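Local coordinates for two-domain protein containing predicted PHP-like metal-dependent phosphoesterase (Bacteroides vulgatus ATCC 8482, PDB 3E38), which binds three zinc ions in a predicted PHP-like phosphoesterase domain joined to an Ig-like domain, and probably hydrolyses phosphoester bonds, at residues S142-D146 / T147-W151; G225-E228 / A229-R233; G245-D248 / L249-F253; I260-V263 / S264-E267. All coordinates share one frame; numbering follows the deposited sequence.

Contact 1. Residues S142-D146 / T147-W151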
loop_
_atom_site.group_PDB
_atom_site.type_symbol
_atom_site.label_atom_id
_atom_site.label_comp_id
_atom_site.label_asym_id
_atom_site.label_seq_id
_atom_site.Cartn_x
_atom_site.Cartn_y
_atom_site.Cartn_z
ATOM N N SER B 142 32.582 4.358 2.778
ATOM C CA SER B 142 33.194 5.657 2.533
ATOM C C SER B 142 34.530 5.772 3.280
ATOM O O SER B 142 35.481 6.428 2.847
ATOM C CB SER B 142 32.261 6.792 2.943
ATOM O OG SER B 142 32.955 8.018 2.802
ATOM N N GLN B 143 34.590 5.080 4.399
ATOM C CA GLN B 143 35.773 5.102 5.251
ATOM C C GLN B 143 36.541 3.773 5.208
ATOM O O GLN B 143 37.726 3.726 5.528
ATOM C CB GLN B 143 35.387 5.509 6.677
ATOM C CG GLN B 143 35.071 7.000 6.810
ATOM C CD GLN B 143 35.077 7.479 8.253
ATOM O OE1 GLN B 143 34.737 6.738 9.166
ATOM N NE2 GLN B 143 35.470 8.717 8.460
ATOM N N GLN B 144 35.838 2.709 4.838
ATOM C CA GLN B 144 36.448 1.380 4.644
ATOM C C GLN B 144 35.856 0.780 3.370
ATOM O O GLN B 144 34.957 -0.064 3.415
ATOM C CB GLN B 144 36.246 0.453 5.847
ATOM C CG GLN B 144 36.810 1.000 7.173
ATOM C CD GLN B 144 37.126 -0.064 8.210
ATOM O OE1 GLN B 144 38.210 -0.662 8.190
ATOM N NE2 GLN B 144 36.199 -0.279 9.146
ATOM N N PRO B 145 36.361 1.221 2.214
ATOM C CA PRO B 145 35.719 0.803 0.979
ATOM C C PRO B 145 35.935 -0.620 0.526
ATOM O O PRO B 145 35.209 -1.066 -0.344
ATOM C CB PRO B 145 36.332 1.743 -0.072
ATOM C CG PRO B 145 37.548 2.274 0.507
ATOM C CD PRO B 145 37.442 2.190 1.982
ATOM N N ASP B 146 36.897 -1.352 1.065
ATOM C CA ASP B 146 37.123 -2.690 0.510
ATOM C C ASP B 146 36.870 -3.765 1.534
ATOM O O ASP B 146 36.356 -4.811 1.229
ATOM C CB ASP B 146 38.528 -2.795 -0.058
ATOM C CG ASP B 146 38.752 -1.842 -1.217
ATOM O OD1 ASP B 146 37.805 -1.603 -1.994
ATOM O OD2 ASP B 146 39.881 -1.329 -1.370
ATOM N N THR B 147 37.183 -3.443 2.765
ATOM C CA THR B 147 37.058 -4.383 3.856
ATOM C C THR B 147 36.814 -3.663 5.170
ATOM O O THR B 147 37.422 -2.633 5.423
ATOM C CB THR B 147 38.365 -5.185 4.006
ATOM O OG1 THR B 147 38.506 -6.109 2.918
ATOM C CG2 THR B 147 38.352 -5.949 5.288
ATOM N N THR B 148 35.933 -4.235 5.988
ATOM C CA THR B 148 35.587 -3.697 7.327
ATOM C C THR B 148 36.565 -4.207 8.359
ATOM O O THR B 148 36.411 -5.295 8.904
ATOM C CB THR B 148 34.174 -4.107 7.774
ATOM O OG1 THR B 148 33.260 -3.838 6.720
ATOM C CG2 THR B 148 33.730 -3.360 9.041
ATOM N N LYS B 149 37.584 -3.409 8.621
ATOM C CA LYS B 149 38.620 -3.792 9.576
ATOM C C LYS B 149 38.520 -3.145 10.937
ATOM O O LYS B 149 37.791 -2.138 11.174
ATOM C CB LYS B 149 40.000 -3.449 9.019
ATOM C CG LYS B 149 40.251 -4.085 7.689
ATOM C CD LYS B 149 41.527 -3.610 7.041
ATOM C CE LYS B 149 41.735 -4.371 5.724
ATOM N NZ LYS B 149 42.946 -3.934 4.975
ATOM N N TRP B 150 39.308 -3.780 11.798
ATOM C CA TRP B 150 39.527 -3.404 13.202
ATOM C C TRP B 150 40.925 -2.827 13.273
ATOM O O TRP B 150 41.903 -3.482 12.972
ATOM C CB TRP B 150 39.388 -4.600 14.149
ATOM C CG TRP B 150 39.539 -4.254 15.614
ATOM C CD1 TRP B 150 40.712 -4.075 16.285
ATOM C CD2 TRP B 150 38.498 -4.099 16.591
ATOM N NE1 TRP B 150 40.471 -3.786 17.609
ATOM C CE2 TRP B 150 39.120 -3.800 17.828
ATOM C CE3 TRP B 150 37.109 -4.173 16.542
ATOM C CZ2 TRP B 150 38.392 -3.568 19.012
ATOM C CZ3 TRP B 150 36.371 -3.924 17.735
ATOM C CH2 TRP B 150 37.018 -3.642 18.941
ATOM N N TRP B 151 41.012 -1.570 13.653
ATOM C CA TRP B 151 42.312 -0.894 13.696
ATOM C C TRP B 151 42.924 -0.886 15.079
ATOM O O TRP B 151 42.290 -1.244 16.061
ATOM C CB TRP B 151 42.169 0.535 13.188
ATOM C CG TRP B 151 41.646 0.587 11.807
ATOM C CD1 TRP B 151 40.506 -0.013 11.334
ATOM C CD2 TRP B 151 42.171 1.346 10.728
ATOM N NE1 TRP B 151 40.317 0.307 10.021
ATOM C CE2 TRP B 151 41.321 1.144 9.623
ATOM C CE3 TRP B 151 43.256 2.200 10.592
ATOM C CZ2 TRP B 151 41.552 1.726 8.402
ATOM C CZ3 TRP B 151 43.494 2.769 9.357
ATOM C CH2 TRP B 151 42.645 2.533 8.284
HETATM O O HOH W 1 38.729 -0.732 3.052
#
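Between Gln144 and Thr148 the irregular chain turns back on itself, with the two CA atoms 5.8 Å apart, and Gln144 points its side chain into the bend. CG lies anti to the carbonyl carbon (chi1 -58°) and the chain runs on extended, so that the amide reaches Lys149 and Trp151. OE1 takes two N-H groups from opposite faces of the amide plane: the backbone N of Lys149 at 2.9 Å from Gln144 OE1, and the indole NE1 of Trp151 at 3.0 Å from the same oxygen. The indole bond is almost straight (175°) and lies in the ring plane, although NE1 stands well above the carbonyl plane. In return, Gln144 NE2 donates at 3.2 Å on a lone pair of Lys149 O, in that carbonyl's plane, and also to Pro138 O. Were Gln144 an alanine, the N-H groups of Lys149 and Trp151 would probably lose their common acceptor. Its side chain is about 8 Å from that of His137, a zinc ligand. Asp146 is salt-bridged to Lys286 of the second subunit. The loop leads from strand 132-135 into helix 152-159, with Trp151 at its N-cap position, while Thr148 packs on helix 176-185.

Contact 2. Residues G225-E228 / A229-R233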
loop_
_atom_site.group_PDB
_atom_site.type_symbol
_atom_site.label_atom_id
_atom_site.label_comp_id
_atom_site.label_asym_id
_atom_site.label_seq_id
_atom_site.Cartn_x
_atom_site.Cartn_y
_atom_site.Cartn_z
ATOM N N GLY B 225 16.730 2.024 33.149
ATOM C CA GLY B 225 16.397 0.673 32.698
ATOM C C GLY B 225 17.129 0.351 31.408
ATOM O O GLY B 225 17.786 -0.713 31.232
ATOM N N ILE B 226 17.068 1.311 30.512
ATOM C CA ILE B 226 17.723 1.149 29.216
ATOM C C ILE B 226 19.228 1.015 29.373
ATOM O O ILE B 226 19.873 0.173 28.780
ATOM C CB ILE B 226 17.452 2.322 28.328
ATOM C CG1 ILE B 226 15.955 2.341 27.935
ATOM C CG2 ILE B 226 18.324 2.274 27.068
ATOM C CD1 ILE B 226 15.638 3.437 27.046
ATOM N N ARG B 227 19.769 1.888 30.186
ATOM C CA ARG B 227 21.195 1.956 30.394
ATOM C C ARG B 227 21.695 0.642 30.944
ATOM O O ARG B 227 22.735 0.145 30.493
ATOM C CB ARG B 227 21.584 3.119 31.325
ATOM C CG ARG B 227 23.090 3.167 31.633
ATOM C CD ARG B 227 23.871 3.178 30.364
ATOM N NE ARG B 227 25.320 3.135 30.524
ATOM C CZ ARG B 227 26.098 4.205 30.711
ATOM N NH1 ARG B 227 25.601 5.444 30.833
ATOM N NH2 ARG B 227 27.386 4.029 30.790
ATOM N N GLU B 228 20.934 0.061 31.883
ATOM C CA GLU B 228 21.340 -1.221 32.539
ATOM C C GLU B 228 21.303 -2.394 31.535
ATOM O O GLU B 228 22.184 -3.280 31.495
ATOM C CB GLU B 228 20.503 -1.511 33.804
ATOM C CG GLU B 228 20.879 -2.817 34.530
ATOM C CD GLU B 228 20.220 -4.052 33.949
ATOM O OE1 GLU B 228 19.212 -3.914 33.197
ATOM O OE2 GLU B 228 20.686 -5.166 34.289
ATOM N N ALA B 229 20.317 -2.335 30.662
ATOM C CA ALA B 229 20.195 -3.322 29.575
ATOM C C ALA B 229 21.425 -3.242 28.671
ATOM O O ALA B 229 22.072 -4.259 28.342
ATOM C CB ALA B 229 18.933 -3.079 28.753
ATOM N N LEU B 230 21.751 -2.019 28.291
ATOM C CA LEU B 230 22.870 -1.784 27.370
ATOM C C LEU B 230 24.162 -2.179 28.008
ATOM O O LEU B 230 25.057 -2.665 27.340
ATOM C CB LEU B 230 22.987 -0.326 26.902
ATOM C CG LEU B 230 21.827 0.278 26.105
ATOM C CD1 LEU B 230 22.037 1.793 25.872
ATOM C CD2 LEU B 230 21.671 -0.455 24.792
ATOM N N ASP B 231 24.257 -1.972 29.312
ATOM C CA ASP B 231 25.510 -2.241 30.014
ATOM C C ASP B 231 25.763 -3.709 30.050
ATOM O O ASP B 231 26.920 -4.186 30.148
ATOM C CB ASP B 231 25.499 -1.726 31.457
ATOM C CG ASP B 231 25.642 -0.228 31.540
ATOM O OD1 ASP B 231 26.081 0.387 30.550
ATOM O OD2 ASP B 231 25.351 0.333 32.614
ATOM N N ASN B 232 24.660 -4.419 29.967
ATOM C CA ASN B 232 24.649 -5.870 30.125
ATOM C C ASN B 232 24.383 -6.614 28.838
ATOM O O ASN B 232 24.080 -7.792 28.850
ATOM C CB ASN B 232 23.636 -6.232 31.210
ATOM C CG ASN B 232 24.129 -5.868 32.597
ATOM O OD1 ASN B 232 25.145 -6.418 33.071
ATOM N ND2 ASN B 232 23.413 -4.973 33.274
ATOM N N ARG B 233 24.488 -5.869 27.745
ATOM C CA ARG B 233 24.315 -6.342 26.357
ATOM C C ARG B 233 22.991 -7.039 26.033
ATOM O O ARG B 233 22.918 -7.918 25.161
ATOM C CB ARG B 233 25.452 -7.293 26.022
ATOM C CG ARG B 233 26.817 -6.792 26.484
ATOM C CD ARG B 233 27.760 -7.977 26.635
ATOM N NE ARG B 233 27.225 -8.938 27.605
ATOM C CZ ARG B 233 27.439 -8.904 28.926
ATOM N NH1 ARG B 233 28.193 -7.957 29.479
ATOM N NH2 ARG B 233 26.893 -9.832 29.707
HETATM O O HOH W 2 28.981 1.596 29.849
#
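Arg227 reaches Asp231, one helical turn on, because its CG stands anti to the backbone N (chi1 177°) and the chain then bends at chi2 (54°), carrying NE toward the carboxylate of Asp231. Arg227 NE donates to Asp231 OD1 at 2.9 Å, a hydrogen bond within a salt bridge. The oxygen lies in the guanidinium plane, at its edge, and is met on its syn side, while the two flat groups are turned 74° apart. NE alone makes the direct bond; a water bridges Arg227 NH2 and Asp231 OD1, and NH2 also donates to Gly130 O, which further fixes the guanidinium. Glu228 and Asn232 form a pair at the helix end. Asn232 ND2 donates to the backbone oxygen Glu228 O at 2.7 Å, and Asn232 N adds a weak bond to that same oxygen. The Glu228 chain bends at chi2, and its carboxylate is salt-bridged to Arg234. On the buried side Ile226 CG2 lies alongside Leu230 CD1 at 3.9 Å, the two side chains pointing the same way; Ile226 meets Leu87 and Ile89 of strand 87-95, and Leu230 meets Ile190 of strand 188-192. These are the closing turns of an amphipathic alpha-helix packed on the sheet of the metal-binding domain, with i to i+4 pairing on its polar side and a Schellman motif, Arg233 at C-prime, ending it.

Contact 3. Residues G245-D248 / L249-F253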
loop_
_atom_site.group_PDB
_atom_site.type_symbol
_atom_site.label_atom_id
_atom_site.label_comp_id
_atom_site.label_asym_id
_atom_site.label_seq_id
_atom_site.Cartn_x
_atom_site.Cartn_y
_atom_site.Cartn_z
ATOM N N GLY B 245 21.426 -10.973 17.342
ATOM C CA GLY B 245 21.790 -11.005 18.753
ATOM C C GLY B 245 22.370 -12.310 19.273
ATOM O O GLY B 245 22.538 -13.272 18.549
ATOM N N ARG B 246 22.689 -12.329 20.556
ATOM C CA ARG B 246 23.214 -13.546 21.164
ATOM C C ARG B 246 22.111 -14.585 21.302
ATOM O O ARG B 246 20.950 -14.319 21.628
ATOM C CB ARG B 246 23.915 -13.281 22.495
ATOM C CG ARG B 246 25.239 -12.577 22.324
ATOM C CD ARG B 246 26.061 -12.503 23.612
ATOM N NE ARG B 246 27.235 -11.652 23.405
ATOM C CZ ARG B 246 27.170 -10.337 23.195
ATOM N NH1 ARG B 246 25.988 -9.719 23.118
ATOM N NH2 ARG B 246 28.268 -9.649 22.991
ATOM N N GLU B 247 22.526 -15.786 20.991
ATOM C CA GLU B 247 21.669 -16.953 21.024
ATOM C C GLU B 247 20.910 -17.110 22.331
ATOM O O GLU B 247 19.772 -17.550 22.352
ATOM C CB GLU B 247 22.517 -18.206 20.827
ATOM C CG GLU B 247 21.700 -19.427 21.039
ATOM C CD GLU B 247 22.500 -20.668 20.975
ATOM O OE1 GLU B 247 23.743 -20.575 20.959
ATOM O OE2 GLU B 247 21.881 -21.738 20.953
ATOM N N ASP B 248 21.592 -16.782 23.419
ATOM C CA ASP B 248 21.025 -16.916 24.761
ATOM C C ASP B 248 19.876 -15.944 24.965
ATOM O O ASP B 248 19.132 -16.024 25.918
ATOM C CB ASP B 248 22.073 -16.712 25.845
ATOM C CG ASP B 248 22.594 -15.295 25.886
ATOM O OD1 ASP B 248 21.940 -14.374 25.334
ATOM O OD2 ASP B 248 23.655 -15.105 26.473
ATOM N N LEU B 249 19.759 -15.026 24.034
ATOM C CA LEU B 249 18.679 -14.053 24.038
ATOM C C LEU B 249 17.673 -14.372 22.926
ATOM O O LEU B 249 16.460 -14.310 23.147
ATOM C CB LEU B 249 19.218 -12.635 23.878
ATOM C CG LEU B 249 19.825 -11.972 25.117
ATOM C CD1 LEU B 249 20.276 -10.585 24.753
ATOM C CD2 LEU B 249 18.802 -11.961 26.255
ATOM N N LEU B 250 18.191 -14.735 21.751
ATOM C CA LEU B 250 17.334 -15.005 20.569
ATOM C C LEU B 250 16.538 -16.286 20.747
ATOM O O LEU B 250 15.370 -16.381 20.375
ATOM C CB LEU B 250 18.123 -15.019 19.246
ATOM C CG LEU B 250 17.990 -13.707 18.441
ATOM C CD1 LEU B 250 18.148 -12.430 19.276
ATOM C CD2 LEU B 250 18.929 -13.714 17.200
ATOM N N ARG B 251 17.174 -17.256 21.379
ATOM C CA ARG B 251 16.515 -18.533 21.587
ATOM C C ARG B 251 15.233 -18.337 22.391
ATOM O O ARG B 251 14.169 -18.717 21.935
ATOM C CB ARG B 251 17.431 -19.557 22.280
ATOM C CG ARG B 251 16.722 -20.833 22.689
ATOM C CD ARG B 251 17.747 -21.875 23.185
ATOM N NE ARG B 251 18.829 -21.987 22.206
ATOM C CZ ARG B 251 18.717 -22.645 21.046
ATOM N NH1 ARG B 251 17.586 -23.257 20.759
ATOM N NH2 ARG B 251 19.726 -22.700 20.175
ATOM N N PRO B 252 15.329 -17.745 23.594
ATOM C CA PRO B 252 14.096 -17.584 24.349
ATOM C C PRO B 252 13.102 -16.630 23.723
ATOM O O PRO B 252 11.909 -16.689 24.037
ATOM C CB PRO B 252 14.571 -16.992 25.692
ATOM C CG PRO B 252 15.970 -16.499 25.444
ATOM C CD PRO B 252 16.507 -17.482 24.433
ATOM N N PHE B 253 13.607 -15.765 22.855
ATOM C CA PHE B 253 12.759 -14.716 22.187
ATOM C C PHE B 253 11.924 -15.407 21.132
ATOM O O PHE B 253 10.720 -15.209 21.010
ATOM C CB PHE B 253 13.635 -13.591 21.608
ATOM C CG PHE B 253 12.872 -12.443 21.022
ATOM C CD1 PHE B 253 12.254 -11.502 21.841
ATOM C CD2 PHE B 253 12.795 -12.271 19.648
ATOM C CE1 PHE B 253 11.549 -10.426 21.302
ATOM C CE2 PHE B 253 12.081 -11.193 19.105
ATOM C CZ PHE B 253 11.459 -10.273 19.942
#
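Glu247 and Arg251 lie side by side on successive turns of helix 247-257, pointing the same way, with carboxylate and guanidinium planes 62° apart. OE2 does the touching: Arg251 NH2 donates to Glu247 OE2 in a nearly straight bond (168°), at a doubtfully short 2.5 Å, and Arg251 NE adds a weak bond to the same oxygen. Glu247 extends fully, whereas Arg251 bends at chi3 (-50°), which lays the guanidinium edge against the carboxylate. Both chains rest on Leu337 of strand 335-342, and Arg251 NH1 also donates to Lys338 O. Nearer the helix start, the carbonyl oxygen of the N-cap residue Arg246 takes two backbone bonds, from Leu249 N and Leu250 N, each 2.8 Å from Arg246 O. Pro252, lacking an N-H, sets its ring against Asp248 O, with CG 3.2 Å from that oxygen, where the helix kinks. With an alanine replacing Glu247, Arg251 is likely to lose its charge partner, its guanidinium then turning more freely about the Lys338 bond. Chemically this is an i to i+4 salt bridge, opposite charges tying one helical turn to the next beside strand 335-342.

Contact 4. Residues I260-V263 / S264-E267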
loop_
_atom_site.group_PDB
_atom_site.type_symbol
_atom_site.label_atom_id
_atom_site.label_comp_id
_atom_site.label_asym_id
_atom_site.label_seq_id
_atom_site.Cartn_x
_atom_site.Cartn_y
_atom_site.Cartn_z
ATOM N N ILE B 260 3.237 -22.946 19.522
ATOM C CA ILE B 260 3.175 -24.289 18.969
ATOM C C ILE B 260 2.242 -25.146 19.787
ATOM O O ILE B 260 2.375 -25.251 20.993
ATOM C CB ILE B 260 4.558 -24.974 19.014
ATOM C CG1 ILE B 260 5.583 -24.128 18.270
ATOM C CG2 ILE B 260 4.469 -26.398 18.453
ATOM C CD1 ILE B 260 7.010 -24.422 18.669
ATOM N N GLU B 261 1.292 -25.761 19.114
ATOM C CA GLU B 261 0.367 -26.688 19.767
ATOM C C GLU B 261 0.146 -27.953 18.935
ATOM O O GLU B 261 -0.020 -27.894 17.722
ATOM C CB GLU B 261 -0.991 -26.036 20.006
ATOM C CG GLU B 261 -0.999 -24.751 20.796
ATOM C CD GLU B 261 -2.408 -24.150 20.828
ATOM O OE1 GLU B 261 -3.353 -24.853 20.415
ATOM O OE2 GLU B 261 -2.580 -22.986 21.251
ATOM N N GLU B 262 0.160 -29.084 19.628
ATOM C CA GLU B 262 -0.133 -30.389 19.027
ATOM C C GLU B 262 -1.637 -30.486 18.867
ATOM O O GLU B 262 -2.356 -30.577 19.842
ATOM C CB GLU B 262 0.400 -31.560 19.875
ATOM C CG GLU B 262 -0.030 -32.961 19.360
ATOM C CD GLU B 262 0.699 -34.136 20.033
ATOM O OE1 GLU B 262 1.887 -34.001 20.398
ATOM O OE2 GLU B 262 0.088 -35.216 20.171
ATOM N N VAL B 263 -2.092 -30.430 17.621
ATOM C CA VAL B 263 -3.514 -30.500 17.282
ATOM C C VAL B 263 -3.996 -31.933 17.278
ATOM O O VAL B 263 -5.167 -32.240 17.526
ATOM C CB VAL B 263 -3.794 -30.008 15.843
ATOM C CG1 VAL B 263 -5.237 -30.297 15.468
ATOM C CG2 VAL B 263 -3.466 -28.545 15.690
ATOM N N SER B 264 -3.039 -32.807 17.004
ATOM C CA SER B 264 -3.314 -34.224 16.778
ATOM C C SER B 264 -2.080 -35.099 16.685
ATOM O O SER B 264 -0.941 -34.638 16.564
ATOM C CB SER B 264 -4.072 -34.345 15.454
ATOM O OG SER B 264 -4.320 -35.693 15.122
ATOM N N ARG B 265 -2.347 -36.389 16.715
ATOM C CA ARG B 265 -1.299 -37.396 16.606
ATOM C C ARG B 265 -1.855 -38.758 16.169
ATOM O O ARG B 265 -3.066 -38.973 16.065
ATOM C CB ARG B 265 -0.557 -37.519 17.949
ATOM C CG ARG B 265 0.670 -38.428 17.946
ATOM C CD ARG B 265 1.368 -38.498 19.319
ATOM N NE ARG B 265 2.105 -37.292 19.708
ATOM C CZ ARG B 265 3.436 -37.193 19.708
ATOM N NH1 ARG B 265 4.188 -38.225 19.347
ATOM N NH2 ARG B 265 4.024 -36.067 20.087
ATOM N N ASN B 266 -0.929 -39.611 15.753
ATOM C CA ASN B 266 -1.227 -41.021 15.468
ATOM C C ASN B 266 0.021 -41.779 15.091
ATOM O O ASN B 266 1.146 -41.327 15.349
ATOM C CB ASN B 266 -2.344 -41.267 14.432
ATOM C CG ASN B 266 -2.025 -40.747 13.047
ATOM O OD1 ASN B 266 -0.877 -40.711 12.620
ATOM N ND2 ASN B 266 -3.068 -40.371 12.315
ATOM N N GLU B 267 -0.208 -42.927 14.474
ATOM C CA GLU B 267 0.864 -43.855 14.111
ATOM C C GLU B 267 1.667 -43.300 12.941
ATOM O O GLU B 267 2.861 -43.546 12.804
ATOM C CB GLU B 267 0.300 -45.266 13.802
#
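Residues Glu262 to Arg265 follow an extended path broken at Val263, whose psi of -27° departs from the usual strand values, and Val263 and Ser264 both face Thr271 of the neighbouring strand, pairing with it through their backbones. The extra residue probably lets Glu262 and Arg265, three positions apart, meet as a salt-bridged pair. The Glu262 chain is extended, with CG anti to the backbone N, and runs beside the chain toward Arg265, its CG passing 3.4 Å from Ser264 O. Arg265 bends at chi3 (-72°) and presents the NE edge of its guanidinium. The grip is side-on and two-pronged: Arg265 NE donates to Glu262 OE2 at 2.9 Å, and Arg265 NH2 to Glu262 OE1 at 3.0 Å. Both oxygens are met on their syn sides and lie close to the guanidinium plane, but the planes of the two groups are 42° apart, so each nitrogen stands somewhat out of the carboxylate plane. Glu262 OE2 also lies 3.3 Å from Arg265 CB. Arg265 NH2 has a second anionic mate in the C-terminal carboxylate of Leu343, and both Glu262 and Arg265 pack on Val270. Val263 and Ser264 opposite Thr271 make a classic beta bulge, beside which the salt bridge sits, near the end of the first strand of the hairpin 258-265/269-276, a strand outermost within this chain in an antiparallel sheet of the Ig-like domain.

The four contacts follow one another along the chain without overlap. Contacts 1 and 2 belong to the zinc-binding domain with its large mixed sheet, their centres about 28 Å apart: the first lies in the loop between strand 132-135 and helix 152-159, the second on helix 223-231. Contact 3, on helix 247-257, touches contact 2, Arg233 packing on Arg246 and Leu249, with centres about 16 Å apart. That helix runs directly into strand 258-265, which carries contact 4 about 27 Å beyond, centre to centre. Since helix 247-257 also packs on strands 330-332 and 335-342, it appears to link the two domains. Contact 4 lies farthest out, about 51 Å from contact 1 between centres.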